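Long-range contacts in outer membrane protein assembly factor BamA (Haemophilus ducreyi, PDB 4K3C), which probably forms the membrane-embedded core of the machinery that folds and inserts beta-barrel proteins into the bacterial outer membrane: residues P325-S329 against F353-P358; F164-S170 against F526-F532; A434-I440 against R454-D460; L373-N377 against Q388-A392; S172-A178 against L194-T200. All blocks are in the same frame, centred on the assembly; numbering follows the deposited sequence.

Interaction 1. Residues P325-S329 against F353-P358; sequences PTAGS and FSGYIP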
# COMPACT_ATOMS: atom_id res chain seq x y z
N PRO A 325 8.78 -6.57 -8.12
CA PRO A 325 7.76 -7.26 -8.90
C PRO A 325 8.36 -7.64 -10.22
O PRO A 325 9.25 -6.94 -10.71
CB PRO A 325 6.69 -6.19 -9.12
CG PRO A 325 6.93 -5.19 -8.07
CD PRO A 325 8.41 -5.17 -7.88
N THR A 326 7.91 -8.74 -10.79
CA THR A 326 8.48 -9.19 -12.05
C THR A 326 7.41 -9.16 -13.14
O THR A 326 7.72 -9.12 -14.33
CB THR A 326 9.17 -10.57 -11.88
OG1 THR A 326 9.70 -11.02 -13.13
CG2 THR A 326 8.22 -11.62 -11.29
N ALA A 327 6.15 -9.15 -12.73
CA ALA A 327 5.05 -8.97 -13.66
C ALA A 327 3.83 -8.37 -12.96
O ALA A 327 3.77 -8.29 -11.73
CB ALA A 327 4.69 -10.29 -14.32
N GLY A 328 2.86 -7.93 -13.75
CA GLY A 328 1.68 -7.29 -13.20
C GLY A 328 1.79 -5.79 -13.36
O GLY A 328 2.67 -5.28 -14.06
N SER A 329 0.87 -5.07 -12.72
CA SER A 329 0.95 -3.62 -12.68
C SER A 329 0.37 -3.03 -11.39
O SER A 329 -0.03 -3.74 -10.47
CB SER A 329 0.28 -3.00 -13.91
OG SER A 329 -0.93 -3.67 -14.23
N PHE A 353 1.04 4.94 -12.39
CA PHE A 353 0.96 3.71 -13.09
C PHE A 353 2.33 3.17 -12.99
O PHE A 353 3.27 3.89 -13.18
CB PHE A 353 0.67 4.03 -14.53
CG PHE A 353 0.95 2.93 -15.47
CD1 PHE A 353 0.35 1.72 -15.31
CD2 PHE A 353 1.78 3.12 -16.53
CE1 PHE A 353 0.60 0.70 -16.18
CE2 PHE A 353 2.03 2.10 -17.39
CZ PHE A 353 1.44 0.89 -17.21
N SER A 354 2.46 1.92 -12.66
CA SER A 354 3.72 1.25 -12.79
C SER A 354 3.34 -0.14 -13.19
O SER A 354 2.41 -0.69 -12.66
CB SER A 354 4.47 1.25 -11.49
OG SER A 354 3.82 0.40 -10.59
N GLY A 355 4.04 -0.68 -14.17
CA GLY A 355 3.79 -1.99 -14.70
C GLY A 355 5.06 -2.67 -15.11
O GLY A 355 6.05 -2.06 -15.42
N TYR A 356 5.01 -3.98 -15.10
CA TYR A 356 6.17 -4.82 -15.36
C TYR A 356 5.85 -5.92 -16.38
O TYR A 356 4.84 -6.61 -16.29
CB TYR A 356 6.68 -5.46 -14.06
CG TYR A 356 7.19 -4.49 -13.02
CD1 TYR A 356 6.32 -3.65 -12.34
CD2 TYR A 356 8.54 -4.44 -12.69
CE1 TYR A 356 6.78 -2.76 -11.39
CE2 TYR A 356 9.01 -3.55 -11.73
CZ TYR A 356 8.11 -2.72 -11.09
OH TYR A 356 8.55 -1.83 -10.14
N ILE A 357 6.75 -6.08 -17.35
CA ILE A 357 6.62 -7.07 -18.41
C ILE A 357 7.86 -7.96 -18.46
O ILE A 357 8.98 -7.47 -18.65
CB ILE A 357 6.46 -6.36 -19.76
CG1 ILE A 357 5.04 -5.82 -19.90
CG2 ILE A 357 6.81 -7.28 -20.91
CD1 ILE A 357 4.89 -4.90 -21.07
N PRO A 358 7.68 -9.27 -18.26
CA PRO A 358 8.83 -10.17 -18.34
C PRO A 358 9.01 -10.67 -19.77
O PRO A 358 8.00 -10.90 -20.45
CB PRO A 358 8.44 -11.31 -17.39
CG PRO A 358 6.95 -11.36 -17.46
CD PRO A 358 6.48 -9.94 -17.73
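Apolar contact comes first where Tyr356 meets Pro325. The tyrosine sets CG anti to its carbonyl carbon (chi1 -64°), and the ring turns one face to the proline, whose CB stands almost exactly over its middle. This is a CH-pi contact, with Pro325 CB 4.0 Å from the centroid of the Tyr356 ring. The proline CD carries the same contact on to CZ and the phenol oxygen. Farther along, Ala327 CB rests against Pro358 CD at 3.9 Å.

Between the two segments, backbone hydrogen bonding is confined to one pair. Tyr356 N gives a fairly straight bond of 2.9 Å to Gly328 O, whereas the return bond from Gly328 N to Tyr356 O is weak. Such a pairing belongs to the antiparallel beta hairpin of strands 328-338 and 346-358, two neighbouring staves of the Omp85-type barrel. Beyond it, Ser329 and Gly355 form a non-hydrogen-bonded pair, in which Ser329 CB lies 3.7 Å from Gly355 CA.

CA-H...O contacts supplement these bonds: Ala327 CA approaches Tyr356 O at 3.5 Å, and Gly355 CA makes a more bent approach to Gly328 O. Polar groups outside the hairpin hold the loop end, since Asn320 OD1 accepts from the backbone N of both Thr326 and Ala327.

Interaction 2. Residues F164-S170 against F526-F532; sequences FGVGYGS and FTVGSTF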
# COMPACT_ATOMS: atom_id res chain seq x y z
N PHE A 164 11.74 1.84 15.30
CA PHE A 164 12.64 2.91 14.92
C PHE A 164 13.13 2.65 13.50
O PHE A 164 13.25 1.50 13.07
CB PHE A 164 13.85 2.99 15.86
CG PHE A 164 13.51 3.18 17.31
CD1 PHE A 164 13.20 2.10 18.12
CD2 PHE A 164 13.53 4.45 17.88
CE1 PHE A 164 12.89 2.29 19.47
CE2 PHE A 164 13.23 4.64 19.24
CZ PHE A 164 12.91 3.56 20.02
N GLY A 165 13.44 3.73 12.79
CA GLY A 165 14.12 3.64 11.52
C GLY A 165 15.15 4.74 11.43
O GLY A 165 14.99 5.78 12.06
N VAL A 166 16.21 4.50 10.66
CA VAL A 166 17.26 5.49 10.43
C VAL A 166 17.63 5.35 8.97
O VAL A 166 17.68 4.24 8.45
CB VAL A 166 18.53 5.22 11.28
CG1 VAL A 166 19.59 6.26 11.00
CG2 VAL A 166 18.19 5.24 12.75
N GLY A 167 17.86 6.47 8.29
CA GLY A 167 18.10 6.39 6.87
C GLY A 167 18.82 7.60 6.33
O GLY A 167 18.79 8.68 6.91
N TYR A 168 19.49 7.40 5.20
CA TYR A 168 20.22 8.46 4.55
C TYR A 168 20.15 8.37 3.01
O TYR A 168 20.17 7.28 2.43
CB TYR A 168 21.66 8.50 5.03
CG TYR A 168 22.32 9.77 4.62
CD1 TYR A 168 22.16 10.91 5.37
CD2 TYR A 168 23.06 9.86 3.45
CE1 TYR A 168 22.73 12.09 5.00
CE2 TYR A 168 23.63 11.03 3.07
CZ TYR A 168 23.47 12.14 3.85
OH TYR A 168 24.02 13.33 3.48
N GLY A 169 20.08 9.52 2.35
CA GLY A 169 19.87 9.56 0.92
C GLY A 169 20.27 10.89 0.33
O GLY A 169 20.43 11.88 1.05
N SER A 170 20.43 10.91 -0.99
CA SER A 170 20.90 12.08 -1.73
C SER A 170 20.04 13.30 -1.48
O SER A 170 20.54 14.38 -1.14
CB SER A 170 20.94 11.78 -3.22
OG SER A 170 22.02 10.92 -3.51
N PHE A 526 21.36 8.10 -4.28
CA PHE A 526 21.32 6.84 -3.55
C PHE A 526 20.47 7.00 -2.31
O PHE A 526 20.44 8.08 -1.74
CB PHE A 526 22.73 6.46 -3.09
CG PHE A 526 23.28 7.38 -2.04
CD1 PHE A 526 23.84 8.60 -2.40
CD2 PHE A 526 23.22 7.04 -0.71
CE1 PHE A 526 24.33 9.47 -1.45
CE2 PHE A 526 23.71 7.90 0.26
CZ PHE A 526 24.27 9.11 -0.11
N THR A 527 19.80 5.94 -1.89
CA THR A 527 19.31 5.93 -0.52
C THR A 527 19.72 4.67 0.25
O THR A 527 20.01 3.62 -0.34
CB THR A 527 17.80 6.17 -0.37
OG1 THR A 527 17.08 5.11 -1.00
CG2 THR A 527 17.41 7.49 -0.94
N VAL A 528 19.73 4.82 1.57
CA VAL A 528 20.15 3.80 2.49
C VAL A 528 19.20 3.92 3.66
O VAL A 528 18.95 5.02 4.15
CB VAL A 528 21.60 4.05 2.95
CG1 VAL A 528 21.82 3.55 4.37
CG2 VAL A 528 22.57 3.42 1.96
N GLY A 529 18.63 2.80 4.10
CA GLY A 529 17.62 2.84 5.13
C GLY A 529 17.63 1.61 6.00
O GLY A 529 17.96 0.52 5.54
N SER A 530 17.27 1.78 7.27
CA SER A 530 17.22 0.66 8.19
C SER A 530 16.08 0.86 9.16
O SER A 530 15.76 1.99 9.51
CB SER A 530 18.51 0.55 8.98
OG SER A 530 18.37 -0.49 9.93
N THR A 531 15.46 -0.24 9.57
CA THR A 531 14.40 -0.20 10.59
C THR A 531 14.63 -1.26 11.68
O THR A 531 15.09 -2.37 11.40
CB THR A 531 12.98 -0.38 9.99
OG1 THR A 531 12.81 -1.72 9.49
CG2 THR A 531 12.71 0.61 8.86
N PHE A 532 14.32 -0.90 12.92
CA PHE A 532 14.48 -1.81 14.05
C PHE A 532 13.43 -1.51 15.12
O PHE A 532 13.67 -1.62 16.33
CB PHE A 532 15.89 -1.72 14.65
CG PHE A 532 16.56 -0.39 14.42
CD1 PHE A 532 16.38 0.66 15.32
CD2 PHE A 532 17.37 -0.19 13.31
CE1 PHE A 532 17.01 1.89 15.12
CE2 PHE A 532 17.99 1.03 13.10
CZ PHE A 532 17.81 2.07 14.00
OXT PHE A 532 12.31 -1.12 14.76
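With CG lodged between its backbone N and carbonyl carbon (chi1 68°), Phe526 swings its ring across to the other strand, one face toward Gly169 CA and Ser170 N. Val166 holds CG2 beside its backbone N, and this branch meets the edge of the Phe532 ring, 3.4 Å from CZ. These residues lie on the seam of the Omp85 barrel, where its first strand, 160-169, pairs antiparallel with its last, 521-531; in BamA this junction is known as the lateral gate.

Here the seam is zipped by a regular backbone ladder. Val166 and Ser530 exchange two bonds, as do Tyr168 and Val528, with Ser530 N 2.8 Å from Val166 O. Three glycines, Gly165, Gly167 and Gly169, occupy the non-hydrogen-bonded positions between, and Gly167 CA comes within 4.0 Å of Gly529 CA. The other face carries larger groups: Tyr168 turns the edge of its ring to Phe526, CE2 to CZ 3.8 Å. The Phe532 ring has Phe164 O over one face, displaced toward the rim.

At one end Ser170 N bonds to Phe526 O. At the other the chain terminus itself takes part: Phe164 N donates to Phe532 OXT of the terminal carboxylate, 3.1 Å away and almost straight at 172°.

Interaction 3. Residues A434-I440 against R454-D460; sequences ASLELII and RTSVFVD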
# COMPACT_ATOMS: atom_id res chain seq x y z
N ALA A 434 7.60 10.21 -16.80
CA ALA A 434 7.48 8.82 -17.18
C ALA A 434 8.85 8.22 -17.20
O ALA A 434 9.85 8.93 -17.09
CB ALA A 434 6.83 8.68 -18.50
N SER A 435 8.90 6.90 -17.32
CA SER A 435 10.15 6.19 -17.13
C SER A 435 10.05 4.83 -17.79
O SER A 435 8.97 4.23 -17.84
CB SER A 435 10.43 6.04 -15.64
OG SER A 435 11.80 5.81 -15.39
N LEU A 436 11.16 4.35 -18.31
CA LEU A 436 11.21 3.10 -19.03
C LEU A 436 12.53 2.47 -18.63
O LEU A 436 13.57 3.13 -18.71
CB LEU A 436 11.20 3.39 -20.53
CG LEU A 436 10.97 2.31 -21.59
CD1 LEU A 436 12.12 2.24 -22.59
CD2 LEU A 436 10.68 0.95 -20.98
N GLU A 437 12.51 1.23 -18.18
CA GLU A 437 13.77 0.58 -17.84
C GLU A 437 13.86 -0.88 -18.20
O GLU A 437 12.87 -1.61 -18.12
CB GLU A 437 14.16 0.79 -16.37
CG GLU A 437 13.12 0.50 -15.30
CD GLU A 437 13.45 1.21 -13.97
OE1 GLU A 437 12.58 1.98 -13.49
OE2 GLU A 437 14.57 1.01 -13.41
N LEU A 438 15.06 -1.30 -18.59
CA LEU A 438 15.36 -2.72 -18.77
C LEU A 438 16.04 -3.27 -17.52
O LEU A 438 17.17 -2.91 -17.21
CB LEU A 438 16.29 -2.95 -19.96
CG LEU A 438 16.08 -4.23 -20.78
CD1 LEU A 438 17.40 -4.78 -21.20
CD2 LEU A 438 15.29 -5.29 -20.04
N ILE A 439 15.35 -4.15 -16.81
CA ILE A 439 15.94 -4.88 -15.70
C ILE A 439 16.68 -6.10 -16.22
O ILE A 439 16.08 -7.02 -16.75
CB ILE A 439 14.86 -5.41 -14.80
CG1 ILE A 439 14.08 -4.25 -14.20
CG2 ILE A 439 15.45 -6.26 -13.74
CD1 ILE A 439 12.83 -4.70 -13.54
N ILE A 440 17.99 -6.13 -16.05
CA ILE A 440 18.74 -7.28 -16.51
C ILE A 440 19.28 -8.01 -15.28
O ILE A 440 19.31 -7.45 -14.19
CB ILE A 440 19.87 -6.87 -17.49
CG1 ILE A 440 21.11 -6.39 -16.72
CG2 ILE A 440 19.37 -5.80 -18.44
CD1 ILE A 440 21.04 -4.94 -16.29
N ARG A 454 18.55 -5.95 -7.86
CA ARG A 454 17.91 -5.61 -9.11
C ARG A 454 18.74 -4.56 -9.86
O ARG A 454 18.78 -3.39 -9.48
CB ARG A 454 16.50 -5.07 -8.83
CG ARG A 454 15.89 -4.22 -9.95
CD ARG A 454 14.39 -4.36 -9.98
NE ARG A 454 14.01 -5.71 -10.40
CZ ARG A 454 12.76 -6.11 -10.57
NH1 ARG A 454 12.51 -7.34 -10.98
NH2 ARG A 454 11.76 -5.26 -10.35
N THR A 455 19.40 -4.99 -10.93
CA THR A 455 20.13 -4.06 -11.77
C THR A 455 19.29 -3.70 -12.99
O THR A 455 18.52 -4.52 -13.47
CB THR A 455 21.45 -4.66 -12.21
OG1 THR A 455 21.20 -5.92 -12.83
CG2 THR A 455 22.35 -4.87 -11.01
N SER A 456 19.43 -2.47 -13.49
CA SER A 456 18.59 -2.00 -14.58
C SER A 456 19.22 -0.85 -15.34
O SER A 456 20.18 -0.24 -14.88
CB SER A 456 17.23 -1.55 -14.04
OG SER A 456 17.38 -0.51 -13.09
N VAL A 457 18.68 -0.56 -16.52
CA VAL A 457 19.11 0.56 -17.33
C VAL A 457 17.86 1.28 -17.75
O VAL A 457 16.89 0.64 -18.17
CB VAL A 457 19.90 0.10 -18.55
CG1 VAL A 457 20.04 1.23 -19.55
CG2 VAL A 457 21.27 -0.44 -18.13
N PHE A 458 17.85 2.60 -17.62
CA PHE A 458 16.57 3.30 -17.63
C PHE A 458 16.64 4.57 -18.46
O PHE A 458 17.73 5.06 -18.80
CB PHE A 458 16.12 3.64 -16.18
CG PHE A 458 17.01 4.63 -15.50
CD1 PHE A 458 16.78 5.98 -15.63
CD2 PHE A 458 18.10 4.20 -14.76
CE1 PHE A 458 17.63 6.90 -15.05
CE2 PHE A 458 18.94 5.12 -14.16
CZ PHE A 458 18.70 6.47 -14.31
N VAL A 459 15.45 5.09 -18.79
CA VAL A 459 15.31 6.45 -19.30
C VAL A 459 14.20 7.12 -18.51
O VAL A 459 13.05 6.68 -18.53
CB VAL A 459 15.01 6.48 -20.82
CG1 VAL A 459 14.46 7.84 -21.22
CG2 VAL A 459 16.26 6.15 -21.62
N ASP A 460 14.53 8.18 -17.78
CA ASP A 460 13.50 8.94 -17.07
C ASP A 460 13.26 10.20 -17.88
O ASP A 460 14.13 10.63 -18.64
CB ASP A 460 13.93 9.31 -15.64
CG ASP A 460 14.05 8.10 -14.70
OD1 ASP A 460 13.71 6.97 -15.09
OD2 ASP A 460 14.46 8.29 -13.53
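Ser435 stands opposite Asp460 in a non-hydrogen-bonded antiparallel pair; the modelled position of its hydroxyl is doubtful. Asp460 OD2 forms a salt bridge with Arg399. Next comes Leu436, whose backbone exchanges bonds with Val459: Val459 N reaches Leu436 O at 2.7 Å. The two side chains emerge on the face shared with Leu438 and Val457, the outer, apolar face of the barrel wall.

Glu437 returns to the other face, with CG set between N and carbonyl carbon (chi1 49°). Glu437 CB lies 3.5 Å from Phe458 CB, and the extended chain carries the carboxylate to Ser456. The serine hydroxyl donates to Glu437 OE2 at 3.2 Å. Leu438 repeats the two-bond exchange with Val457, its N lying 2.7 Å from Val457 O.

Ile439 places CD1 over the centre of one face of the Arg454 guanidinium, 3.3 Å from CZ. The same cation donates through NH2 to Pro325 O. Ile440 ends the walk: its carbonyl oxygen receives the hydroxyl of Thr455, OG1 to O 2.8 Å, from well above the carbonyl plane.

This alternation suits strands 430-440 and 453-465 of the Omp85 barrel, with mostly apolar residues outward and most of the polar and charged ones inward. The inner face holds two carboxylates near Arg399, which lies in the long loop that in BamA folds into the barrel. Asp460 is paired with this arginine directly, while the ion pairs of Glu437 with it and with Lys370 are long and weak; its positive charge would be expected to offset the acids' mutual repulsion and favour the ionised form, most clearly for Asp460.

Interaction 4. Residues L373-N377 against Q388-A392; sequences LAYTN and QLYSA
One face of the Tyr390 ring is covered by the methyl of Ala374, and at the ring's edge, in its plane, lies the carbonyl carbon of Tyr375. Ala374 CB makes a CH-pi contact, 3.8 Å from the centroid of the Tyr390 ring and 15° off its normal, although it is displaced toward the rim on the side of CZ. The methyl comes nearest at CZ, 3.7 Å away. Tyr375 N approaches obliquely, 3.7 Å from Tyr390 CE2.

The fold behind this is the BamA barrel and its sixth extracellular loop: strand 366-378 supplies Ala374 and Thr376, while 388-392 belongs to the long connection that follows that strand and, in this family, packs inside the barrel. No strand pairing joins the two segments, whose nearest CA atoms, Thr376 and Leu389, are 7.8 Å apart. A single aromatic side chain bridges the gap. Its first torsion (chi1 -52°) leaves CG beside the backbone N, and the ring extends from the loop to the wall.

Met431 of the next strand touches both Ala374 and Tyr390, widening the apolar seat. Gln348, from the strand on the other side, touches the tyrosine as well and donates through NE2 to Thr376 OG1. That bond gives the buried threonine oxygen a polar partner within the wall. The same oxygen also lies close to the loop residue: Thr376 OG1 is 2.9 Å from Tyr390 OH.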
# COMPACT_ATOMS: atom_id res chain seq x y z
N LEU A 373 0.97 11.69 -13.55
CA LEU A 373 0.36 12.92 -14.00
C LEU A 373 -0.22 13.61 -12.78
O LEU A 373 -0.95 12.99 -12.00
CB LEU A 373 -0.75 12.57 -14.96
CG LEU A 373 -0.84 13.28 -16.30
CD1 LEU A 373 -1.79 12.48 -17.19
CD2 LEU A 373 -1.34 14.72 -16.12
N ALA A 374 0.11 14.89 -12.62
CA ALA A 374 -0.33 15.66 -11.46
C ALA A 374 -0.81 17.03 -11.90
O ALA A 374 -0.12 17.72 -12.64
CB ALA A 374 0.80 15.84 -10.49
N TYR A 375 -1.97 17.43 -11.42
CA TYR A 375 -2.53 18.69 -11.84
C TYR A 375 -3.33 19.36 -10.74
O TYR A 375 -4.19 18.75 -10.12
CB TYR A 375 -3.41 18.50 -13.07
CG TYR A 375 -4.15 19.73 -13.45
CD1 TYR A 375 -3.47 20.87 -13.86
CD2 TYR A 375 -5.52 19.77 -13.41
CE1 TYR A 375 -4.16 22.02 -14.22
CE2 TYR A 375 -6.22 20.91 -13.77
CZ TYR A 375 -5.53 22.03 -14.18
OH TYR A 375 -6.23 23.15 -14.54
N THR A 376 -3.03 20.64 -10.51
CA THR A 376 -3.77 21.44 -9.56
C THR A 376 -4.33 22.63 -10.29
O THR A 376 -3.66 23.22 -11.12
CB THR A 376 -2.86 22.01 -8.43
OG1 THR A 376 -2.01 20.98 -7.92
CG2 THR A 376 -3.70 22.56 -7.27
N ASN A 377 -5.57 22.99 -9.97
CA ASN A 377 -6.00 24.37 -10.17
C ASN A 377 -6.91 24.89 -9.08
O ASN A 377 -7.30 24.15 -8.16
CB ASN A 377 -6.61 24.61 -11.55
CG ASN A 377 -6.17 25.94 -12.14
OD1 ASN A 377 -6.78 26.99 -11.89
ND2 ASN A 377 -5.10 25.91 -12.91
N GLN A 388 1.88 24.43 -2.35
CA GLN A 388 1.14 23.24 -2.73
C GLN A 388 1.48 22.91 -4.18
O GLN A 388 0.76 22.17 -4.85
CB GLN A 388 -0.36 23.53 -2.62
CG GLN A 388 -1.20 22.34 -2.25
CD GLN A 388 -1.19 22.07 -0.76
OE1 GLN A 388 -0.54 22.77 0.01
NE2 GLN A 388 -1.91 21.03 -0.34
N LEU A 389 2.57 23.49 -4.68
CA LEU A 389 2.97 23.31 -6.07
C LEU A 389 3.90 22.10 -6.34
O LEU A 389 4.50 21.55 -5.44
CB LEU A 389 3.62 24.60 -6.60
CG LEU A 389 2.70 25.77 -6.91
CD1 LEU A 389 3.51 26.88 -7.47
CD2 LEU A 389 1.69 25.33 -7.91
N TYR A 390 4.01 21.70 -7.60
CA TYR A 390 4.82 20.54 -7.95
C TYR A 390 6.20 20.88 -8.49
O TYR A 390 6.45 21.95 -9.03
CB TYR A 390 4.12 19.69 -9.00
CG TYR A 390 2.70 19.31 -8.66
CD1 TYR A 390 2.41 18.53 -7.56
CD2 TYR A 390 1.65 19.69 -9.49
CE1 TYR A 390 1.13 18.17 -7.26
CE2 TYR A 390 0.35 19.33 -9.19
CZ TYR A 390 0.10 18.56 -8.07
OH TYR A 390 -1.19 18.19 -7.77
N SER A 391 7.11 19.94 -8.33
CA SER A 391 8.44 20.04 -8.88
C SER A 391 8.88 18.61 -9.14
O SER A 391 8.33 17.67 -8.57
CB SER A 391 9.38 20.75 -7.90
OG SER A 391 9.70 19.93 -6.79
N ALA A 392 9.85 18.44 -10.04
CA ALA A 392 10.33 17.11 -10.39
C ALA A 392 11.84 17.10 -10.28
O ALA A 392 12.46 18.14 -10.09
CB ALA A 392 9.88 16.72 -11.79

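Interaction 5. Residues S172-A178 against L194-T200; sequences SGLSYNA and LNGSRNT
The carbonyl oxygen of Ser172 is gripped twice by Thr200. The hydroxyl is the stronger donor, OG1 to O 2.9 Å, and approaches from far above the carbonyl plane; the bond from Thr200 N is weak. Together they tie the turn before strand 175-185 to the chain leaving strand 190-198.

Next to this lies Arg198, whose CG is anti to the backbone N (chi1 -179°) before the chain bends at chi2. Its CB sits over one face of the Tyr176 ring, a CH-pi contact of 3.9 Å from CB to the ring centroid. CD carries on to the phenol end, 3.5 Å from Tyr176 OH, and the guanidinium lies 28° from the plane of the ring. From there NH1 is directed at Leu174 O, a bond modelled too short for its length to be trusted.

The backbone supplies a regular ladder beyond. Arg198 N bonds to Tyr176 O at 2.8 Å, the return bond being weak, while Ala178 and Gly196 exchange two bonds, with Gly196 N 3.0 Å from Ala178 O. Between these pairs Asn177 and Ser197 face each other, CB to CB 3.5 Å. Such alternating pairs are those of an antiparallel beta hairpin, here the second and third strands of the Omp85 barrel.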
# COMPACT_ATOMS: atom_id res chain seq x y z
N SER A 172 16.72 14.29 0.80
CA SER A 172 16.27 13.86 2.14
C SER A 172 17.36 13.90 3.22
O SER A 172 17.07 14.27 4.36
CB SER A 172 15.54 12.50 2.15
OG SER A 172 14.23 12.62 1.62
N GLY A 173 18.60 13.53 2.87
CA GLY A 173 19.70 13.50 3.82
C GLY A 173 19.46 12.50 4.96
O GLY A 173 18.93 11.40 4.76
N LEU A 174 19.84 12.89 6.18
CA LEU A 174 19.65 12.03 7.35
C LEU A 174 18.21 11.98 7.85
O LEU A 174 17.63 13.00 8.18
CB LEU A 174 20.54 12.49 8.50
CG LEU A 174 20.25 11.79 9.83
CD1 LEU A 174 20.47 10.27 9.72
CD2 LEU A 174 21.08 12.39 10.94
N SER A 175 17.67 10.77 7.93
CA SER A 175 16.30 10.56 8.37
C SER A 175 16.28 9.58 9.54
O SER A 175 17.01 8.58 9.53
CB SER A 175 15.43 10.00 7.23
OG SER A 175 15.58 10.74 6.04
N TYR A 176 15.47 9.89 10.54
CA TYR A 176 15.08 8.91 11.55
C TYR A 176 13.62 9.10 11.92
O TYR A 176 13.06 10.17 11.71
CB TYR A 176 15.95 8.98 12.81
CG TYR A 176 16.23 10.38 13.24
CD1 TYR A 176 15.33 11.07 14.03
CD2 TYR A 176 17.37 11.03 12.82
CE1 TYR A 176 15.57 12.38 14.41
CE2 TYR A 176 17.64 12.32 13.20
CZ TYR A 176 16.73 13.00 13.99
OH TYR A 176 17.00 14.29 14.34
N ASN A 177 13.04 8.05 12.48
CA ASN A 177 11.66 8.08 12.93
C ASN A 177 11.54 7.08 14.06
O ASN A 177 12.26 6.08 14.07
CB ASN A 177 10.75 7.63 11.81
CG ASN A 177 10.90 6.13 11.52
OD1 ASN A 177 11.84 5.71 10.83
ND2 ASN A 177 10.00 5.33 12.07
N ALA A 178 10.64 7.36 15.00
CA ALA A 178 10.24 6.38 16.01
C ALA A 178 8.73 6.35 16.02
O ALA A 178 8.07 7.18 15.38
CB ALA A 178 10.77 6.71 17.39
N LEU A 194 1.40 6.37 17.85
CA LEU A 194 2.09 7.64 17.93
C LEU A 194 3.34 7.50 17.09
O LEU A 194 4.12 6.56 17.24
CB LEU A 194 2.49 7.95 19.38
CG LEU A 194 2.64 9.38 19.90
CD1 LEU A 194 3.54 9.40 21.10
CD2 LEU A 194 3.13 10.35 18.83
N ASN A 195 3.53 8.47 16.21
CA ASN A 195 4.65 8.42 15.29
C ASN A 195 5.27 9.78 15.09
O ASN A 195 4.57 10.79 15.00
CB ASN A 195 4.20 7.84 13.95
CG ASN A 195 4.46 6.36 13.85
OD1 ASN A 195 3.55 5.55 14.07
ND2 ASN A 195 5.70 5.99 13.53
N GLY A 196 6.59 9.80 15.02
CA GLY A 196 7.29 11.02 14.68
C GLY A 196 8.53 10.71 13.88
O GLY A 196 9.12 9.63 14.03
N SER A 197 8.92 11.66 13.03
CA SER A 197 10.06 11.47 12.13
C SER A 197 10.72 12.79 11.72
O SER A 197 10.11 13.85 11.82
CB SER A 197 9.58 10.76 10.89
OG SER A 197 8.67 11.62 10.22
N ARG A 198 11.96 12.69 11.22
CA ARG A 198 12.77 13.85 10.85
C ARG A 198 13.45 13.69 9.49
O ARG A 198 14.20 12.74 9.30
CB ARG A 198 13.83 14.08 11.92
CG ARG A 198 14.74 15.28 11.68
CD ARG A 198 16.08 14.89 11.01
NE ARG A 198 16.98 16.05 10.83
CZ ARG A 198 17.76 16.25 9.78
NH1 ARG A 198 17.79 15.37 8.78
NH2 ARG A 198 18.52 17.33 9.72
N ASN A 199 13.19 14.63 8.58
CA ASN A 199 13.92 14.83 7.32
C ASN A 199 14.84 15.98 7.58
O ASN A 199 14.87 16.49 8.68
CB ASN A 199 12.98 15.31 6.20
CG ASN A 199 12.24 14.20 5.54
OD1 ASN A 199 12.81 13.15 5.28
ND2 ASN A 199 10.95 14.42 5.27
N THR A 200 15.55 16.43 6.55
CA THR A 200 16.18 17.75 6.60
C THR A 200 15.12 18.81 6.37
O THR A 200 15.31 19.97 6.73
CB THR A 200 17.29 17.93 5.55
OG1 THR A 200 17.00 17.13 4.40
CG2 THR A 200 18.66 17.55 6.13

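How the interactions relate
The chain begins with the last two POTRA domains, and all five contacts lie in the barrel that follows and its inner loop. Interaction 2 opens at 164-170 and closes only at the terminal residues 526-532, so the other four nest inside that loop. Interaction 5 closes first, a hairpin beside the seam; it touches interaction 2 directly, since Gly167 and Ser175 join the first two barrel strands. Interactions 1, 4 and 3 then follow in series, with no crossing. Interaction 1 joins two wall strands, interaction 4 brings the long inner loop to the next strand, and interaction 3 continues the wall beyond that loop. Interactions 1 and 3 meet through Pro325 and Arg454, although their strands are not sheet neighbours.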